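Local coordinates for protein ubiquitin-like-specific protease 2 (Saccharomyces cerevisiae, PDB 5LNB) that cleaves SUMO from modified proteins as a cysteine protease of the C48 family, the chain here containing its catalytic domain, at residues Ser281-Lys285 with Glu286-Glu290; Ser64-Lys68 with Ser69-Arg73; Ile192-Asp195 with Lys196-Lys200; Val217-Ile220 with Leu221-Lys225. All coordinates share one frame; numbering follows the deposited sequence.

Contact 1: residues Ser281-Lys285 with Glu286-Glu290; sequences SYLKK and ENLYE
Glu286, Leu283 and Tyr289 carry this contact, a Schellman motif at the C-terminal end of helix 264-285. Glu286 N still gives a regular helical bond to Tyr282 O at 3.0 Å, but Glu286 is the first residue to leave helical geometry. Asn287, with positive phi, is the C-prime residue. The turn lets Leu288 N reach back to Leu283 O at 2.8 Å. A weak bond from Asn287 N to Lys284 O completes the motif. Leu283 O thus receives two N-H groups, firmly from Leu288 in the turn and weakly from Tyr289, the first residue of helix 289-294.

CG of Glu286 is anti to the carbonyl carbon (chi1 -60°) and comes obliquely against the Tyr282 ring, 3.3 Å from CE1. The bend at chi2 then directs the carboxylate, whose plane lies 18° from that of the phenol ring. Leu283 meets Leu288 at about a right angle, with CD2 of Leu283 3.9 Å from CB of Leu288. Leu283 CB also lies at the edge of the Tyr289 ring, and both residues touch Pro21.

Lys284 runs beside Tyr289 in the same direction. Its extended chain carries CE over the centre of the ring. This is a CH-pi contact, with Lys284 CE 4.0 Å from the Tyr289 centroid. Replacing Tyr289 with an alanine would probably leave the Lys284 chain without its aromatic support and remove one of the groups packed on Pro21. The ammonium follows in a cation-pi contact, Lys284 NZ lying 5.0 Å from the Tyr289 centroid and 16° off the ring normal.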
loop_
_atom_site.group_PDB
_atom_site.type_symbol
_atom_site.label_atom_id
_atom_site.label_comp_id
_atom_site.label_asym_id
_atom_site.label_seq_id
_atom_site.Cartn_x
_atom_site.Cartn_y
_atom_site.Cartn_z
ATOM N N SER A 281 23.639 12.220 -10.510
ATOM C CA SER A 281 24.085 12.495 -11.871
ATOM C C SER A 281 23.286 13.637 -12.473
ATOM O O SER A 281 23.855 14.552 -13.078
ATOM C CB SER A 281 23.969 11.251 -12.741
ATOM O OG SER A 281 24.911 10.281 -12.335
ATOM N N TYR A 282 21.965 13.613 -12.296
ATOM C CA TYR A 282 21.152 14.724 -12.767
ATOM C C TYR A 282 21.619 16.039 -12.151
ATOM O O TYR A 282 21.818 17.028 -12.860
ATOM C CB TYR A 282 19.676 14.468 -12.456
ATOM C CG TYR A 282 18.843 15.718 -12.567
ATOM C CD1 TYR A 282 18.531 16.258 -13.809
ATOM C CD2 TYR A 282 18.390 16.378 -11.431
ATOM C CE1 TYR A 282 17.779 17.413 -13.920
ATOM C CE2 TYR A 282 17.633 17.539 -11.531
ATOM C CZ TYR A 282 17.331 18.052 -12.779
ATOM O OH TYR A 282 16.580 19.210 -12.892
ATOM N N LEU A 283 21.809 16.070 -10.829
ATOM C CA LEU A 283 22.200 17.317 -10.174
ATOM C C LEU A 283 23.534 17.822 -10.701
ATOM O O LEU A 283 23.722 19.031 -10.882
ATOM C CB LEU A 283 22.269 17.134 -8.655
ATOM C CG LEU A 283 20.948 16.972 -7.893
ATOM C CD1 LEU A 283 21.190 16.704 -6.410
ATOM C CD2 LEU A 283 20.046 18.174 -8.080
ATOM N N LYS A 284 24.477 16.912 -10.948
ATOM C CA LYS A 284 25.782 17.330 -11.450
ATOM C C LYS A 284 25.710 17.769 -12.906
ATOM O O LYS A 284 26.455 18.661 -13.320
ATOM C CB LYS A 284 26.795 16.199 -11.279
ATOM C CG LYS A 284 27.216 15.967 -9.834
ATOM C CD LYS A 284 28.101 14.744 -9.701
ATOM C CE LYS A 284 28.942 14.811 -8.442
ATOM N NZ LYS A 284 29.698 13.545 -8.222
ATOM N N LYS A 285 24.825 17.161 -13.695
ATOM C CA LYS A 285 24.635 17.602 -15.074
ATOM C C LYS A 285 24.083 19.022 -15.126
ATOM O O LYS A 285 24.542 19.843 -15.928
ATOM C CB LYS A 285 23.702 16.633 -15.803
ATOM C CG LYS A 285 23.581 16.869 -17.299
ATOM C CD LYS A 285 22.504 15.965 -17.886
ATOM C CE LYS A 285 22.536 15.957 -19.402
ATOM N NZ LYS A 285 23.797 15.352 -19.921
ATOM N N GLU A 286 23.106 19.334 -14.277
ATOM C CA GLU A 286 22.482 20.652 -14.237
ATOM C C GLU A 286 23.250 21.659 -13.385
ATOM O O GLU A 286 22.762 22.776 -13.185
ATOM C CB GLU A 286 21.050 20.526 -13.720
ATOM C CG GLU A 286 20.185 19.637 -14.588
ATOM C CD GLU A 286 20.122 20.133 -16.022
ATOM O OE1 GLU A 286 19.814 21.327 -16.225
ATOM O OE2 GLU A 286 20.399 19.334 -16.942
ATOM N N ASN A 287 24.429 21.295 -12.882
ATOM C CA ASN A 287 25.219 22.165 -12.010
ATOM C C ASN A 287 24.416 22.632 -10.794
ATOM O O ASN A 287 24.605 23.744 -10.293
ATOM C CB ASN A 287 25.785 23.352 -12.792
ATOM C CG ASN A 287 26.681 22.911 -13.938
ATOM O OD1 ASN A 287 27.765 22.367 -13.717
ATOM N ND2 ASN A 287 26.228 23.137 -15.170
ATOM N N LEU A 288 23.522 21.773 -10.306
ATOM C CA LEU A 288 22.770 22.015 -9.081
ATOM C C LEU A 288 23.316 21.249 -7.880
ATOM O O LEU A 288 22.818 21.438 -6.764
ATOM C CB LEU A 288 21.299 21.625 -9.278
ATOM C CG LEU A 288 20.516 22.357 -10.369
ATOM C CD1 LEU A 288 19.162 21.708 -10.561
ATOM C CD2 LEU A 288 20.360 23.816 -10.012
ATOM N N TYR A 289 24.308 20.381 -8.086
ATOM C CA TYR A 289 24.781 19.520 -7.008
ATOM C C TYR A 289 25.330 20.338 -5.839
ATOM O O TYR A 289 24.972 20.099 -4.682
ATOM C CB TYR A 289 25.833 18.554 -7.554
ATOM C CG TYR A 289 26.454 17.655 -6.519
ATOM C CD1 TYR A 289 25.747 16.577 -5.997
ATOM C CD2 TYR A 289 27.755 17.871 -6.075
ATOM C CE1 TYR A 289 26.311 15.745 -5.059
ATOM C CE2 TYR A 289 28.333 17.044 -5.144
ATOM C CZ TYR A 289 27.606 15.983 -4.636
ATOM O OH TYR A 289 28.167 15.156 -3.698
ATOM N N GLU A 290 26.191 21.322 -6.122
ATOM C CA GLU A 290 26.788 22.097 -5.038
ATOM C C GLU A 290 25.733 22.856 -4.238
ATOM O O GLU A 290 25.780 22.875 -3.002
ATOM C CB GLU A 290 27.843 23.057 -5.592
ATOM C CG GLU A 290 29.123 22.362 -6.048
ATOM C CD GLU A 290 29.792 21.565 -4.933
ATOM O OE1 GLU A 290 29.655 21.965 -3.755
ATOM O OE2 GLU A 290 30.450 20.539 -5.230
#

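Contact 2: residues Ser64-Lys68 with Ser69-Arg73; sequences SSIEK and SIIKR
The first torsions help bring Ile66 and Ile71 together across the turn. In Ile66, CG1 is anti to the carbonyl carbon (chi1 -67°). In Ile71, CG1 stands between the backbone N and the carbonyl carbon (chi1 61°). CG1 of Ile66 lies 3.7 Å from CD1 of Ile71, and the two chains cross at a slant. The contact wraps round a Schellman motif that ends helix 51-67. Ser69 has positive phi, and its N bonds to Ile66 O at 3.0 Å. Ile70 N bonds to Ser65 O at 3.1 Å.

Ile66 also reaches Arg73, with CD1 over one face of the guanidinium, near its rim, and CG2 near NH2. Arg73 makes a salt bridge to Glu63, one turn before Ile66. An alanine in place of Ile66 would probably open a gap beside Ile71 and strip the apolar cover from that guanidinium face. Ser65 OG touches CG1 of Ile71 and is hydrogen-bonded to Phe227 O. Ile66 and Ile71 both pack on Val76 of strand 76-78.

One water donates to Ile66 O and Ile71 O, 2.9 Å from each. Another lies 2.7 Å from both Glu67 O and Ser69 OG.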
loop_
_atom_site.group_PDB
_atom_site.type_symbol
_atom_site.label_atom_id
_atom_site.label_comp_id
_atom_site.label_asym_id
_atom_site.label_seq_id
_atom_site.Cartn_x
_atom_site.Cartn_y
_atom_site.Cartn_z
ATOM N N SER A 64 4.781 1.996 -11.418
ATOM C CA SER A 64 5.370 1.051 -12.359
ATOM C C SER A 64 4.288 0.244 -13.052
ATOM O O SER A 64 4.336 0.038 -14.272
ATOM C CB SER A 64 6.348 0.130 -11.630
ATOM O OG SER A 64 6.671 -1.003 -12.415
ATOM N N SER A 65 3.289 -0.201 -12.285
ATOM C CA SER A 65 2.161 -0.929 -12.852
ATOM C C SER A 65 1.400 -0.071 -13.854
ATOM O O SER A 65 0.949 -0.566 -14.895
ATOM C CB SER A 65 1.235 -1.401 -11.729
ATOM O OG SER A 65 0.052 -1.970 -12.246
ATOM N N ILE A 66 1.251 1.223 -13.561
ATOM C CA ILE A 66 0.582 2.109 -14.509
ATOM C C ILE A 66 1.435 2.299 -15.759
ATOM O O ILE A 66 0.914 2.294 -16.880
ATOM C CB ILE A 66 0.232 3.452 -13.838
ATOM C CG1 ILE A 66 -0.839 3.232 -12.755
ATOM C CG2 ILE A 66 -0.186 4.507 -14.897
ATOM C CD1 ILE A 66 -1.089 4.405 -11.842
ATOM N N GLU A 67 2.759 2.452 -15.588
ATOM C CA GLU A 67 3.643 2.634 -16.742
ATOM C C GLU A 67 3.550 1.453 -17.699
ATOM O O GLU A 67 3.610 1.625 -18.920
ATOM C CB GLU A 67 5.095 2.810 -16.294
ATOM C CG GLU A 67 5.378 4.018 -15.423
ATOM C CD GLU A 67 6.824 4.027 -14.905
ATOM O OE1 GLU A 67 7.032 4.165 -13.673
ATOM O OE2 GLU A 67 7.748 3.875 -15.739
ATOM N N LYS A 68 3.437 0.242 -17.163
ATOM C CA LYS A 68 3.391 -0.950 -17.997
ATOM C C LYS A 68 2.005 -1.221 -18.565
ATOM O O LYS A 68 1.822 -2.241 -19.239
ATOM C CB LYS A 68 3.873 -2.164 -17.199
ATOM C CG LYS A 68 5.290 -2.034 -16.667
ATOM C CD LYS A 68 5.778 -3.357 -16.099
ATOM C CE LYS A 68 7.267 -3.312 -15.779
ATOM N NZ LYS A 68 7.568 -2.398 -14.640
ATOM N N SER A 69 1.036 -0.337 -18.321
ATOM C CA SER A 69 -0.345 -0.532 -18.761
ATOM C C SER A 69 -0.940 -1.807 -18.182
ATOM O O SER A 69 -1.835 -2.404 -18.776
ATOM C CB SER A 69 -0.463 -0.555 -20.287
ATOM O OG SER A 69 0.509 0.278 -20.879
ATOM N N ILE A 70 -0.435 -2.254 -17.031
ATOM C CA ILE A 70 -1.098 -3.345 -16.331
ATOM C C ILE A 70 -2.431 -2.864 -15.781
ATOM O O ILE A 70 -3.429 -3.594 -15.786
ATOM C CB ILE A 70 -0.186 -3.897 -15.223
ATOM C CG1 ILE A 70 1.085 -4.488 -15.829
ATOM C CG2 ILE A 70 -0.932 -4.931 -14.383
ATOM C CD1 ILE A 70 2.084 -4.948 -14.793
ATOM N N ILE A 71 -2.465 -1.626 -15.295
ATOM C CA ILE A 71 -3.686 -0.962 -14.867
ATOM C C ILE A 71 -3.684 0.437 -15.469
ATOM O O ILE A 71 -2.661 0.932 -15.944
ATOM C CB ILE A 71 -3.805 -0.891 -13.329
ATOM C CG1 ILE A 71 -2.628 -0.091 -12.752
ATOM C CG2 ILE A 71 -3.838 -2.302 -12.734
ATOM C CD1 ILE A 71 -2.867 0.476 -11.380
ATOM N N LYS A 72 -4.847 1.074 -15.446
ATOM C CA LYS A 72 -4.975 2.471 -15.828
ATOM C C LYS A 72 -4.933 3.337 -14.578
ATOM O O LYS A 72 -5.354 2.916 -13.497
ATOM C CB LYS A 72 -6.271 2.723 -16.600
ATOM C CG LYS A 72 -6.493 1.796 -17.788
ATOM C CD LYS A 72 -7.807 2.117 -18.467
ATOM C CE LYS A 72 -8.185 1.069 -19.501
ATOM N NZ LYS A 72 -8.733 -0.173 -18.876
ATOM N N ARG A 73 -4.403 4.551 -14.735
ATOM C CA ARG A 73 -4.273 5.458 -13.601
ATOM C C ARG A 73 -5.600 5.656 -12.875
ATOM O O ARG A 73 -5.643 5.680 -11.640
ATOM C CB ARG A 73 -3.721 6.807 -14.070
ATOM C CG ARG A 73 -3.509 7.796 -12.922
ATOM C CD ARG A 73 -2.746 9.041 -13.345
ATOM N NE ARG A 73 -1.418 8.721 -13.850
ATOM C CZ ARG A 73 -0.359 8.458 -13.086
ATOM N NH1 ARG A 73 -0.469 8.462 -11.763
ATOM N NH2 ARG A 73 0.816 8.176 -13.646
HETATM O O HOH W 1 -1.772 2.778 -17.956
HETATM O O HOH W 2 3.143 0.442 -21.272
#

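Contact 3: residues Ile192-Asp195 with Lys196-Lys200; sequences IQLD and KTQIK
Leu194 and Ile199 cross at about a right angle, with CD2 of Leu194 3.7 Å from CD1 of Ile199. Leu194 has CG anti to the backbone N (chi1 -177°), which turns its methyl groups toward the residues that follow the bend. Its other methyl faces Gln198. There the two side chains meet at a slant, and Leu194 CD1 lies 3.6 Å from Gln198 OE1. This is a van der Waals contact of a methyl with the amide oxygen, not a polar bond. The polar hold on the amide is at NE2, which bonds to Pro157 O and probably fixes the way the group is turned.

Asp195 and Thr197 lie side by side and point the same way. CG of Asp195 is 3.7 Å from OG1 of Thr197, a packing contact. The backbone closes the turn from Asp195 to Gln198. Gln198 N bonds to Asp195 O at 2.8 Å, coming in 53° out of the carbonyl plane. Ile199 N then bonds to Lys196 O at 2.9 Å.

The side chains on the inner side reach helix 172-190. Leu194 packs on Ala186, and Ile199 on Ile183. Lys196 stretches out over the same helix, and its NZ makes salt bridges to Glu180 and Asp176. The packing surrounds a short 3-10 turn, residues 196-198, in the connection from helix 172-190 to strand 199-203, an outermost strand of the mixed sheet in this Ulp1-type protease domain.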
loop_
_atom_site.group_PDB
_atom_site.type_symbol
_atom_site.label_atom_id
_atom_site.label_comp_id
_atom_site.label_asym_id
_atom_site.label_seq_id
_atom_site.Cartn_x
_atom_site.Cartn_y
_atom_site.Cartn_z
ATOM N N ILE A 192 -25.695 7.851 -1.403
ATOM C CA ILE A 192 -26.018 6.433 -1.470
ATOM C C ILE A 192 -26.083 5.885 -0.052
ATOM O O ILE A 192 -25.192 6.142 0.767
ATOM C CB ILE A 192 -24.977 5.669 -2.309
ATOM C CG1 ILE A 192 -25.306 5.775 -3.802
ATOM C CG2 ILE A 192 -24.868 4.223 -1.860
ATOM C CD1 ILE A 192 -24.212 5.185 -4.693
ATOM N N GLN A 193 -27.137 5.136 0.241
ATOM C CA GLN A 193 -27.256 4.418 1.503
ATOM C C GLN A 193 -26.599 3.052 1.327
ATOM O O GLN A 193 -27.108 2.192 0.602
ATOM C CB GLN A 193 -28.719 4.304 1.924
ATOM C CG GLN A 193 -29.303 5.604 2.454
ATOM C CD GLN A 193 -30.783 5.483 2.771
ATOM O OE1 GLN A 193 -31.621 5.441 1.868
ATOM N NE2 GLN A 193 -31.111 5.416 4.058
ATOM N N LEU A 194 -25.454 2.863 1.963
ATOM C CA LEU A 194 -24.657 1.661 1.793
ATOM C C LEU A 194 -24.784 0.796 3.038
ATOM O O LEU A 194 -24.525 1.263 4.154
ATOM C CB LEU A 194 -23.194 2.011 1.529
ATOM C CG LEU A 194 -22.305 0.800 1.264
ATOM C CD1 LEU A 194 -22.830 0.046 0.041
ATOM C CD2 LEU A 194 -20.868 1.243 1.065
ATOM N N ASP A 195 -25.185 -0.455 2.845
ATOM C CA ASP A 195 -25.396 -1.366 3.961
ATOM C C ASP A 195 -24.074 -2.000 4.385
ATOM O O ASP A 195 -23.336 -2.542 3.556
ATOM C CB ASP A 195 -26.407 -2.446 3.579
ATOM C CG ASP A 195 -27.225 -2.913 4.758
ATOM O OD1 ASP A 195 -26.792 -2.659 5.901
ATOM O OD2 ASP A 195 -28.297 -3.530 4.548
ATOM N N LYS A 196 -23.773 -1.922 5.684
ATOM C CA LYS A 196 -22.550 -2.520 6.206
ATOM C C LYS A 196 -22.440 -3.999 5.839
ATOM O O LYS A 196 -21.338 -4.500 5.591
ATOM C CB LYS A 196 -22.495 -2.335 7.722
ATOM C CG LYS A 196 -21.138 -2.608 8.365
ATOM C CD LYS A 196 -21.107 -1.987 9.755
ATOM C CE LYS A 196 -19.832 -2.301 10.496
ATOM N NZ LYS A 196 -19.757 -1.557 11.792
ATOM N N THR A 197 -23.565 -4.720 5.801
ATOM C CA THR A 197 -23.478 -6.140 5.466
ATOM C C THR A 197 -23.091 -6.373 4.012
ATOM O O THR A 197 -22.775 -7.512 3.649
ATOM C CB THR A 197 -24.795 -6.862 5.768
ATOM O OG1 THR A 197 -25.825 -6.360 4.913
ATOM C CG2 THR A 197 -25.196 -6.644 7.209
ATOM N N GLN A 198 -23.108 -5.332 3.181
ATOM C CA GLN A 198 -22.577 -5.397 1.825
ATOM C C GLN A 198 -21.058 -5.317 1.785
ATOM O O GLN A 198 -20.469 -5.519 0.717
ATOM C CB GLN A 198 -23.147 -4.255 0.983
ATOM C CG GLN A 198 -24.293 -4.609 0.069
ATOM C CD GLN A 198 -24.700 -3.415 -0.797
ATOM O OE1 GLN A 198 -25.373 -2.491 -0.328
ATOM N NE2 GLN A 198 -24.266 -3.420 -2.054
ATOM N N ILE A 199 -20.414 -5.027 2.911
ATOM C CA ILE A 199 -18.974 -4.807 2.977
ATOM C C ILE A 199 -18.354 -5.957 3.758
ATOM O O ILE A 199 -18.692 -6.181 4.929
ATOM C CB ILE A 199 -18.648 -3.449 3.618
ATOM C CG1 ILE A 199 -19.500 -2.347 2.970
ATOM C CG2 ILE A 199 -17.160 -3.131 3.503
ATOM C CD1 ILE A 199 -19.291 -1.010 3.577
ATOM N N LYS A 200 -17.447 -6.684 3.112
ATOM C CA LYS A 200 -16.874 -7.901 3.668
ATOM C C LYS A 200 -15.363 -7.762 3.736
ATOM O O LYS A 200 -14.712 -7.478 2.722
ATOM C CB LYS A 200 -17.267 -9.121 2.834
ATOM C CG LYS A 200 -18.759 -9.422 2.868
ATOM C CD LYS A 200 -19.268 -9.550 4.308
ATOM C CE LYS A 200 -20.780 -9.766 4.373
ATOM N NZ LYS A 200 -21.295 -9.536 5.753
#

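Contact 4: residues Val217-Ile220 with Leu221-Lys225; sequences VHVI and LNIRK
Val219 and Ile223 lie side by side one turn apart in helix 215-228, in a largely buried part of this alpha-helix. As in other C48 proteases, the helix probably carries the nucleophilic cysteine at its N-terminal end. CG1 of Val219 is 3.8 Å from CD1 of Ile223, and both chains point the same way. Val217 and Leu221 form a similar pair, with CG1 of Val217 3.9 Å from CD1 of Leu221. Leu221 chi2, at 92°, is off the staggered positions and brings CD1 close to Val217 O, 3.2 Å away.

Regular i to i+4 bonds hold these pairs in step. The bond from Ile223 N to Val219 O, 2.9 Å, is nearly straight (172° at the hydrogen). Leu221 N bonds to Val217 O, and Arg224 N to Ile220 O.

The next shell fixes the helix from several sides. Val219 and Ile223 face strand 122-129, where both touch Ser125 and Val219 also meets Trp123. Ile220 packs on Phe57 and Tyr61 of helix 51-67 and on Leu268 of helix 264-285. Val217 and Leu221 rest on Ala264. The helix is wedged between the sheet and two other helices.

His218 and Asn222 share a partner on another side. Arg261 NH1 bonds to His218 ND1, and Arg261 NH2 bonds to Asn222 OD1. One guanidinium ties together two successive turns, which are also joined by Asn222 N to His218 O at 2.7 Å.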
loop_
_atom_site.group_PDB
_atom_site.type_symbol
_atom_site.label_atom_id
_atom_site.label_comp_id
_atom_site.label_asym_id
_atom_site.label_seq_id
_atom_site.Cartn_x
_atom_site.Cartn_y
_atom_site.Cartn_z
ATOM N N VAL A 217 8.244 -4.534 5.048
ATOM C CA VAL A 217 8.826 -5.058 3.815
ATOM C C VAL A 217 7.839 -5.980 3.110
ATOM O O VAL A 217 7.746 -5.985 1.877
ATOM C CB VAL A 217 10.156 -5.786 4.118
ATOM C CG1 VAL A 217 10.716 -6.462 2.868
ATOM C CG2 VAL A 217 11.180 -4.828 4.694
ATOM N N HIS A 218 7.100 -6.788 3.875
ATOM C CA HIS A 218 6.095 -7.657 3.275
ATOM C C HIS A 218 4.952 -6.857 2.666
ATOM O O HIS A 218 4.451 -7.216 1.598
ATOM C CB HIS A 218 5.570 -8.646 4.305
ATOM C CG HIS A 218 6.550 -9.721 4.637
ATOM N ND1 HIS A 218 6.648 -10.883 3.904
ATOM C CD2 HIS A 218 7.491 -9.801 5.606
ATOM C CE1 HIS A 218 7.601 -11.639 4.415
ATOM N NE2 HIS A 218 8.131 -11.003 5.446
ATOM N N VAL A 219 4.521 -5.775 3.330
ATOM C CA VAL A 219 3.477 -4.930 2.753
ATOM C C VAL A 219 3.907 -4.430 1.378
ATOM O O VAL A 219 3.161 -4.530 0.397
ATOM C CB VAL A 219 3.131 -3.757 3.689
ATOM C CG1 VAL A 219 2.383 -2.672 2.896
ATOM C CG2 VAL A 219 2.265 -4.226 4.850
ATOM N N ILE A 220 5.122 -3.878 1.292
ATOM C CA ILE A 220 5.635 -3.367 0.026
ATOM C C ILE A 220 5.595 -4.455 -1.043
ATOM O O ILE A 220 5.105 -4.236 -2.158
ATOM C CB ILE A 220 7.057 -2.809 0.221
ATOM C CG1 ILE A 220 7.021 -1.545 1.094
ATOM C CG2 ILE A 220 7.760 -2.564 -1.140
ATOM C CD1 ILE A 220 8.395 -1.081 1.584
ATOM N N LEU A 221 6.094 -5.654 -0.717
ATOM C CA LEU A 221 6.200 -6.680 -1.746
ATOM C C LEU A 221 4.860 -7.328 -2.060
ATOM O O LEU A 221 4.648 -7.773 -3.193
ATOM C CB LEU A 221 7.233 -7.728 -1.347
ATOM C CG LEU A 221 8.615 -7.269 -1.855
ATOM C CD1 LEU A 221 9.383 -6.460 -0.818
ATOM C CD2 LEU A 221 9.433 -8.410 -2.382
ATOM N N ASN A 222 3.938 -7.369 -1.092
ATOM C CA ASN A 222 2.612 -7.905 -1.373
ATOM C C ASN A 222 1.834 -6.965 -2.284
ATOM O O ASN A 222 1.197 -7.408 -3.250
ATOM C CB ASN A 222 1.859 -8.157 -0.063
ATOM C CG ASN A 222 2.430 -9.339 0.720
ATOM O OD1 ASN A 222 3.087 -10.219 0.152
ATOM N ND2 ASN A 222 2.187 -9.356 2.021
ATOM N N ILE A 223 1.900 -5.662 -2.009
ATOM C CA ILE A 223 1.287 -4.683 -2.900
ATOM C C ILE A 223 1.944 -4.735 -4.270
ATOM O O ILE A 223 1.267 -4.730 -5.305
ATOM C CB ILE A 223 1.364 -3.274 -2.279
ATOM C CG1 ILE A 223 0.397 -3.185 -1.085
ATOM C CG2 ILE A 223 1.073 -2.214 -3.338
ATOM C CD1 ILE A 223 0.465 -1.907 -0.291
ATOM N N ARG A 224 3.273 -4.802 -4.300
ATOM C CA ARG A 224 3.975 -4.909 -5.570
ATOM C C ARG A 224 3.494 -6.113 -6.365
ATOM O O ARG A 224 3.225 -6.009 -7.567
ATOM C CB ARG A 224 5.479 -5.004 -5.332
ATOM C CG ARG A 224 6.260 -5.226 -6.614
ATOM C CD ARG A 224 7.751 -5.339 -6.358
ATOM N NE ARG A 224 8.476 -5.521 -7.606
ATOM C CZ ARG A 224 9.772 -5.810 -7.684
ATOM N NH1 ARG A 224 10.489 -5.968 -6.577
ATOM N NH2 ARG A 224 10.351 -5.952 -8.869
ATOM N N LYS A 225 3.387 -7.273 -5.710
ATOM C CA LYS A 225 2.933 -8.469 -6.414
ATOM C C LYS A 225 1.506 -8.293 -6.920
ATOM O O LYS A 225 1.192 -8.653 -8.058
ATOM C CB LYS A 225 3.035 -9.691 -5.505
ATOM C CG LYS A 225 2.481 -10.972 -6.116
ATOM C CD LYS A 225 3.243 -11.392 -7.363
ATOM C CE LYS A 225 4.738 -11.522 -7.075
ATOM N NZ LYS A 225 5.471 -12.205 -8.186
#

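In the fold
Along the chain the order is contact 2, contact 3, contact 4, contact 1. Contacts 2, 3 and 4 belong to the Ulp1-type catalytic domain. Contact 4 lies on helix 215-228, its centre about 8 Å from the centre of the chain. That helix packs on helix 51-67, which ends in contact 2; the centres of contacts 2 and 4 are about 17 Å apart. Contact 3 leads into strand 199-203, the last strand before helix 215-228. Contact 1 ends helix 264-285, which touches contact 4 with its first turns and then runs outward. Contacts 1 and 3 lie on opposite sides, centres about 53 Å apart. Three are turns further out; contact 4 is in the core, in the helix that probably carries the nucleophile.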